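Local coordinates for segregation protein (Thermus thermophilus, PDB 1WCV) that hydrolyses ATP and binds double-stranded DNA cooperatively in an ATP-dependent fashion, probably to partition the bacterial chromosome, at residues Thr177-Arg182 with Trp203-Arg208; Val139-Glu144 with Leu172-Thr177. One frame throughout, in Å; residues are numbered along the deposited sequence.

Contact 1: residues Thr177-Arg182 with Trp203-Arg208; sequences TMYDGR and WTVIPR
Arg208, Tyr179 and Met178 bury the most surface here. The Arg208 chain runs extended from CG to NE and ends beside the Met178 side chain, its guanidinium turned edge-on to Met178 CB, which lies in its plane 3.4 Å from NH1. Met178 is bent at chi3 (85°), which swings CE back to within 3.7 Å of Arg208 CZ. Cutting this side chain back to an alanine removes CG, SD and CE, which would probably open a gap beside the Arg208 guanidinium and leave it freer to turn. A single beta bridge, Tyr179 with Pro207, joins the backbones just beyond strand 170-177, where the loop carrying the nucleotide-binding Pro207 returns alongside. Its bonds run from Tyr179 N to Ile206 O (3.1 Å) and from Arg208 N to Tyr179 O (2.9 Å). One water links Met178 N to Pro207 O and a second links Gly181 N to Arg208 O. With Tyr179 CG anti to the backbone N (chi1 -179°), the ring leads away over helix 185-197, and Val205 CG1 packs obliquely on Tyr179 CB (3.6 Å) and on the near part of the ring, CG and CD1. Tyr179 OH bonds to His233 of the second subunit, and Arg237 of that subunit makes a cation-pi contact with the ring.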
loop_
_atom_site.group_PDB
_atom_site.type_symbol
_atom_site.label_atom_id
_atom_site.label_comp_id
_atom_site.label_asym_id
_atom_site.label_seq_id
_atom_site.Cartn_x
_atom_site.Cartn_y
_atom_site.Cartn_z
ATOM N N THR A 177 9.360 -4.059 6.583
ATOM C CA THR A 177 8.942 -3.823 7.961
ATOM C C THR A 177 9.929 -2.867 8.614
ATOM O O THR A 177 10.980 -2.549 8.046
ATOM C CB THR A 177 8.925 -5.140 8.795
ATOM O OG1 THR A 177 10.264 -5.624 8.951
ATOM C CG2 THR A 177 8.087 -6.206 8.100
ATOM N N MET A 178 9.575 -2.399 9.807
ATOM C CA MET A 178 10.427 -1.491 10.563
ATOM C C MET A 178 10.883 -0.276 9.765
ATOM O O MET A 178 11.995 0.231 9.934
ATOM C CB MET A 178 11.623 -2.272 11.111
ATOM C CG MET A 178 11.165 -3.482 11.920
ATOM S SD MET A 178 12.466 -4.368 12.761
ATOM C CE MET A 178 12.581 -3.409 14.272
ATOM N N TYR A 179 10.001 0.198 8.892
ATOM C CA TYR A 179 10.288 1.371 8.078
ATOM C C TYR A 179 10.460 2.562 9.031
ATOM O O TYR A 179 9.501 2.979 9.680
ATOM C CB TYR A 179 9.104 1.606 7.130
ATOM C CG TYR A 179 9.233 2.788 6.191
ATOM C CD1 TYR A 179 9.753 2.638 4.904
ATOM C CD2 TYR A 179 8.790 4.053 6.579
ATOM C CE1 TYR A 179 9.819 3.736 4.018
ATOM C CE2 TYR A 179 8.852 5.140 5.715
ATOM C CZ TYR A 179 9.363 4.978 4.435
ATOM O OH TYR A 179 9.389 6.060 3.582
ATOM N N ASP A 180 11.674 3.106 9.106
ATOM C CA ASP A 180 11.963 4.241 9.995
ATOM C C ASP A 180 11.514 5.560 9.381
ATOM O O ASP A 180 12.254 6.190 8.627
ATOM C CB ASP A 180 13.465 4.303 10.299
ATOM C CG ASP A 180 13.807 5.329 11.376
ATOM O OD1 ASP A 180 12.891 6.023 11.851
ATOM O OD2 ASP A 180 14.995 5.437 11.751
ATOM N N GLY A 181 10.302 5.983 9.726
ATOM C CA GLY A 181 9.766 7.219 9.184
ATOM C C GLY A 181 10.479 8.487 9.610
ATOM O O GLY A 181 10.132 9.573 9.152
ATOM N N ARG A 182 11.467 8.367 10.487
ATOM C CA ARG A 182 12.191 9.557 10.924
ATOM C C ARG A 182 13.178 10.010 9.859
ATOM O O ARG A 182 13.642 11.154 9.874
ATOM C CB ARG A 182 12.982 9.275 12.203
ATOM C CG ARG A 182 12.176 8.845 13.408
ATOM C CD ARG A 182 13.142 8.527 14.539
ATOM N NE ARG A 182 14.070 7.475 14.138
ATOM C CZ ARG A 182 15.216 7.194 14.755
ATOM N NH1 ARG A 182 15.599 7.895 15.815
ATOM N NH2 ARG A 182 15.971 6.198 14.315
ATOM N N TRP A 203 2.729 -3.485 -1.399
ATOM C CA TRP A 203 2.584 -2.040 -1.347
ATOM C C TRP A 203 2.418 -1.584 0.098
ATOM O O TRP A 203 2.826 -0.488 0.459
ATOM C CB TRP A 203 1.385 -1.596 -2.187
ATOM C CG TRP A 203 1.721 -1.574 -3.634
ATOM C CD1 TRP A 203 1.281 -2.439 -4.595
ATOM C CD2 TRP A 203 2.665 -0.708 -4.275
ATOM N NE1 TRP A 203 1.898 -2.167 -5.793
ATOM C CE2 TRP A 203 2.753 -1.113 -5.625
ATOM C CE3 TRP A 203 3.447 0.368 -3.839
ATOM C CZ2 TRP A 203 3.598 -0.481 -6.543
ATOM C CZ3 TRP A 203 4.286 0.996 -4.750
ATOM C CH2 TRP A 203 4.353 0.565 -6.088
ATOM N N THR A 204 1.811 -2.430 0.927
ATOM C CA THR A 204 1.643 -2.088 2.333
ATOM C C THR A 204 3.009 -2.238 2.998
ATOM O O THR A 204 3.686 -3.251 2.831
ATOM C CB THR A 204 0.651 -3.038 3.034
ATOM O OG1 THR A 204 -0.599 -3.016 2.339
ATOM C CG2 THR A 204 0.440 -2.616 4.489
ATOM N N VAL A 205 3.404 -1.221 3.747
ATOM C CA VAL A 205 4.679 -1.222 4.435
ATOM C C VAL A 205 4.382 -1.061 5.914
ATOM O O VAL A 205 3.521 -0.257 6.275
ATOM C CB VAL A 205 5.539 -0.039 3.931
ATOM C CG1 VAL A 205 6.775 0.159 4.816
ATOM C CG2 VAL A 205 5.966 -0.296 2.503
ATOM N N ILE A 206 5.073 -1.825 6.765
ATOM C CA ILE A 206 4.861 -1.732 8.210
ATOM C C ILE A 206 5.835 -0.704 8.790
ATOM O O ILE A 206 7.054 -0.836 8.663
ATOM C CB ILE A 206 5.081 -3.097 8.916
ATOM C CG1 ILE A 206 4.354 -4.212 8.149
ATOM C CG2 ILE A 206 4.539 -3.026 10.347
ATOM C CD1 ILE A 206 2.851 -3.993 8.009
ATOM N N PRO A 207 5.307 0.333 9.448
ATOM C CA PRO A 207 6.160 1.372 10.025
ATOM C C PRO A 207 6.800 0.997 11.350
ATOM O O PRO A 207 6.282 0.170 12.097
ATOM C CB PRO A 207 5.191 2.524 10.215
ATOM C CG PRO A 207 3.978 1.794 10.730
ATOM C CD PRO A 207 3.890 0.578 9.785
ATOM N N ARG A 208 7.930 1.625 11.638
ATOM C CA ARG A 208 8.574 1.403 12.920
ATOM C C ARG A 208 7.641 2.199 13.829
ATOM O O ARG A 208 7.281 3.329 13.504
ATOM C CB ARG A 208 9.972 2.017 12.925
ATOM C CG ARG A 208 10.864 1.523 14.050
ATOM C CD ARG A 208 12.256 2.129 13.960
ATOM N NE ARG A 208 13.210 1.410 14.801
ATOM C CZ ARG A 208 13.601 0.159 14.577
ATOM N NH1 ARG A 208 13.123 -0.508 13.537
ATOM N NH2 ARG A 208 14.465 -0.429 15.394
HETATM O O HOH W 1 7.457 -2.531 11.891
HETATM O O HOH W 2 8.004 5.222 11.626
#

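Contact 2: residues Val139-Glu144 with Leu172-Thr177; sequences VPVQAE and LGILVT
The beta-alpha-beta unit of strand 136-142, helix 146-164 and strand 170-177 closes here, its two parallel strands pairing side by side in the P-loop NTPase sheet. Val139, Pro140, Val141 and Gln142 lie beside Ile174, Leu175, Val176 and Thr177 in turn, the strand axes 25° apart. Val139 bonds to strand 170-177 through both its N and its O, to Gly173 O and Leu175 N. Val141 N then reaches Leu175 O at 2.8 Å. Thr177 N reaches Val141 O at 2.7 Å. Thr177 grips that last carbonyl twice: OG1, set between its own backbone N and carbonyl carbon (chi1 67°), donates to Val141 O at 3.0 Å from well above the carbonyl plane, whereas the backbone N comes nearly head-on. The same rotation leaves Thr177 CG2 4.1 Å from Pro140 CB, on the face shared with Leu175. On the other face Val141 CG2 meets Ile174 CG2 at 4.2 Å. Past the strand end, in an inverse gamma turn centred on Ala143, Ala143 CB touches Val176 CG1 at 3.9 Å. Helix 146-164 covers the face of Val141 and Ile174, with Val151 touching both, while Leu193 of helix 185-197 packs on Val176. Across the sheet, Thr23 of helix 18-33 touches Pro140, Leu175 and Thr177.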
loop_
_atom_site.group_PDB
_atom_site.type_symbol
_atom_site.label_atom_id
_atom_site.label_comp_id
_atom_site.label_asym_id
_atom_site.label_seq_id
_atom_site.Cartn_x
_atom_site.Cartn_y
_atom_site.Cartn_z
ATOM N N VAL A 139 8.256 -12.821 2.769
ATOM C CA VAL A 139 9.615 -12.522 3.219
ATOM C C VAL A 139 9.627 -11.144 3.862
ATOM O O VAL A 139 9.624 -10.136 3.162
ATOM C CB VAL A 139 10.594 -12.523 2.025
ATOM C CG1 VAL A 139 12.037 -12.324 2.524
ATOM C CG2 VAL A 139 10.467 -13.834 1.246
ATOM N N PRO A 140 9.619 -11.088 5.205
ATOM C CA PRO A 140 9.630 -9.813 5.930
ATOM C C PRO A 140 11.066 -9.337 6.068
ATOM O O PRO A 140 11.913 -10.051 6.599
ATOM C CB PRO A 140 9.007 -10.170 7.286
ATOM C CG PRO A 140 8.324 -11.529 7.040
ATOM C CD PRO A 140 9.301 -12.190 6.125
ATOM N N VAL A 141 11.348 -8.144 5.566
ATOM C CA VAL A 141 12.699 -7.620 5.649
ATOM C C VAL A 141 12.656 -6.223 6.231
ATOM O O VAL A 141 11.614 -5.581 6.224
ATOM C CB VAL A 141 13.380 -7.551 4.256
ATOM C CG1 VAL A 141 13.323 -8.906 3.580
ATOM C CG2 VAL A 141 12.703 -6.503 3.389
ATOM N N GLN A 142 13.783 -5.770 6.766
ATOM C CA GLN A 142 13.850 -4.424 7.308
ATOM C C GLN A 142 14.322 -3.515 6.198
ATOM O O GLN A 142 14.998 -3.957 5.269
ATOM C CB GLN A 142 14.815 -4.351 8.489
ATOM C CG GLN A 142 14.311 -5.038 9.743
ATOM C CD GLN A 142 15.205 -4.763 10.938
ATOM O OE1 GLN A 142 15.408 -3.609 11.322
ATOM N NE2 GLN A 142 15.749 -5.822 11.531
ATOM N N ALA A 143 13.955 -2.244 6.286
ATOM C CA ALA A 143 14.334 -1.278 5.268
ATOM C C ALA A 143 15.793 -0.855 5.406
ATOM O O ALA A 143 16.093 0.301 5.714
ATOM C CB ALA A 143 13.417 -0.059 5.344
ATOM N N GLU A 144 16.694 -1.806 5.170
ATOM C CA GLU A 144 18.136 -1.571 5.246
ATOM C C GLU A 144 18.727 -2.070 3.938
ATOM O O GLU A 144 18.188 -2.995 3.331
ATOM C CB GLU A 144 18.745 -2.360 6.406
ATOM C CG GLU A 144 18.203 -2.007 7.776
ATOM C CD GLU A 144 18.730 -2.939 8.856
ATOM O OE1 GLU A 144 18.470 -2.680 10.050
ATOM O OE2 GLU A 144 19.404 -3.934 8.509
ATOM N N LEU A 172 4.851 -15.208 -2.184
ATOM C CA LEU A 172 3.613 -14.444 -2.147
ATOM C C LEU A 172 4.038 -12.983 -2.234
ATOM O O LEU A 172 3.474 -12.199 -3.003
ATOM C CB LEU A 172 2.834 -14.695 -0.851
ATOM C CG LEU A 172 1.774 -15.801 -0.855
ATOM C CD1 LEU A 172 1.003 -15.765 0.465
ATOM C CD2 LEU A 172 0.816 -15.606 -2.021
ATOM N N GLY A 173 5.047 -12.615 -1.449
ATOM C CA GLY A 173 5.529 -11.248 -1.500
ATOM C C GLY A 173 6.617 -10.905 -0.507
ATOM O O GLY A 173 6.816 -11.613 0.478
ATOM N N ILE A 174 7.335 -9.824 -0.796
ATOM C CA ILE A 174 8.382 -9.316 0.073
ATOM C C ILE A 174 7.723 -8.179 0.851
ATOM O O ILE A 174 7.086 -7.307 0.260
ATOM C CB ILE A 174 9.546 -8.761 -0.743
ATOM C CG1 ILE A 174 10.198 -9.895 -1.543
ATOM C CG2 ILE A 174 10.565 -8.092 0.192
ATOM C CD1 ILE A 174 11.043 -9.407 -2.690
ATOM N N LEU A 175 7.868 -8.201 2.173
ATOM C CA LEU A 175 7.270 -7.181 3.032
ATOM C C LEU A 175 8.298 -6.305 3.722
ATOM O O LEU A 175 9.154 -6.800 4.444
ATOM C CB LEU A 175 6.406 -7.836 4.115
ATOM C CG LEU A 175 5.775 -6.902 5.163
ATOM C CD1 LEU A 175 4.758 -5.964 4.506
ATOM C CD2 LEU A 175 5.087 -7.755 6.238
ATOM N N VAL A 176 8.206 -4.998 3.504
ATOM C CA VAL A 176 9.120 -4.070 4.159
ATOM C C VAL A 176 8.558 -3.788 5.555
ATOM O O VAL A 176 7.402 -3.370 5.695
ATOM C CB VAL A 176 9.233 -2.746 3.382
ATOM C CG1 VAL A 176 10.179 -1.797 4.100
ATOM C CG2 VAL A 176 9.743 -3.022 1.960
ATOM N N THR A 177 9.360 -4.059 6.583
ATOM C CA THR A 177 8.942 -3.823 7.961
ATOM C C THR A 177 9.929 -2.867 8.614
ATOM O O THR A 177 10.980 -2.549 8.046
ATOM C CB THR A 177 8.925 -5.140 8.795
ATOM O OG1 THR A 177 10.264 -5.624 8.951
ATOM C CG2 THR A 177 8.087 -6.206 8.100
#

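Overall arrangement
Contacts 1 and 2 share Thr177, where strand 170-177 ends, and their centres lie about 10 Å apart. Contact 2 pairs that strand with its neighbour in the sheet; contact 1 continues beyond its end, joining the loop that follows to the returning segment 203-208. A probable hydrogen bond from Ile206 N to Val176 O (3.0 Å) ties them, and Met178 SD packs 3.3 Å from Gln142 CD. Both border the nucleotide site. Pro207 binds ATP and ADP; the nearest side-chain atoms of Met178 and Val18 are about 3 Å apart, those of Pro140 and Lys20 about 4 Å; both Val18 and Lys20 bind ATP. Contact 1 also meets the second subunit, unlike contact 2.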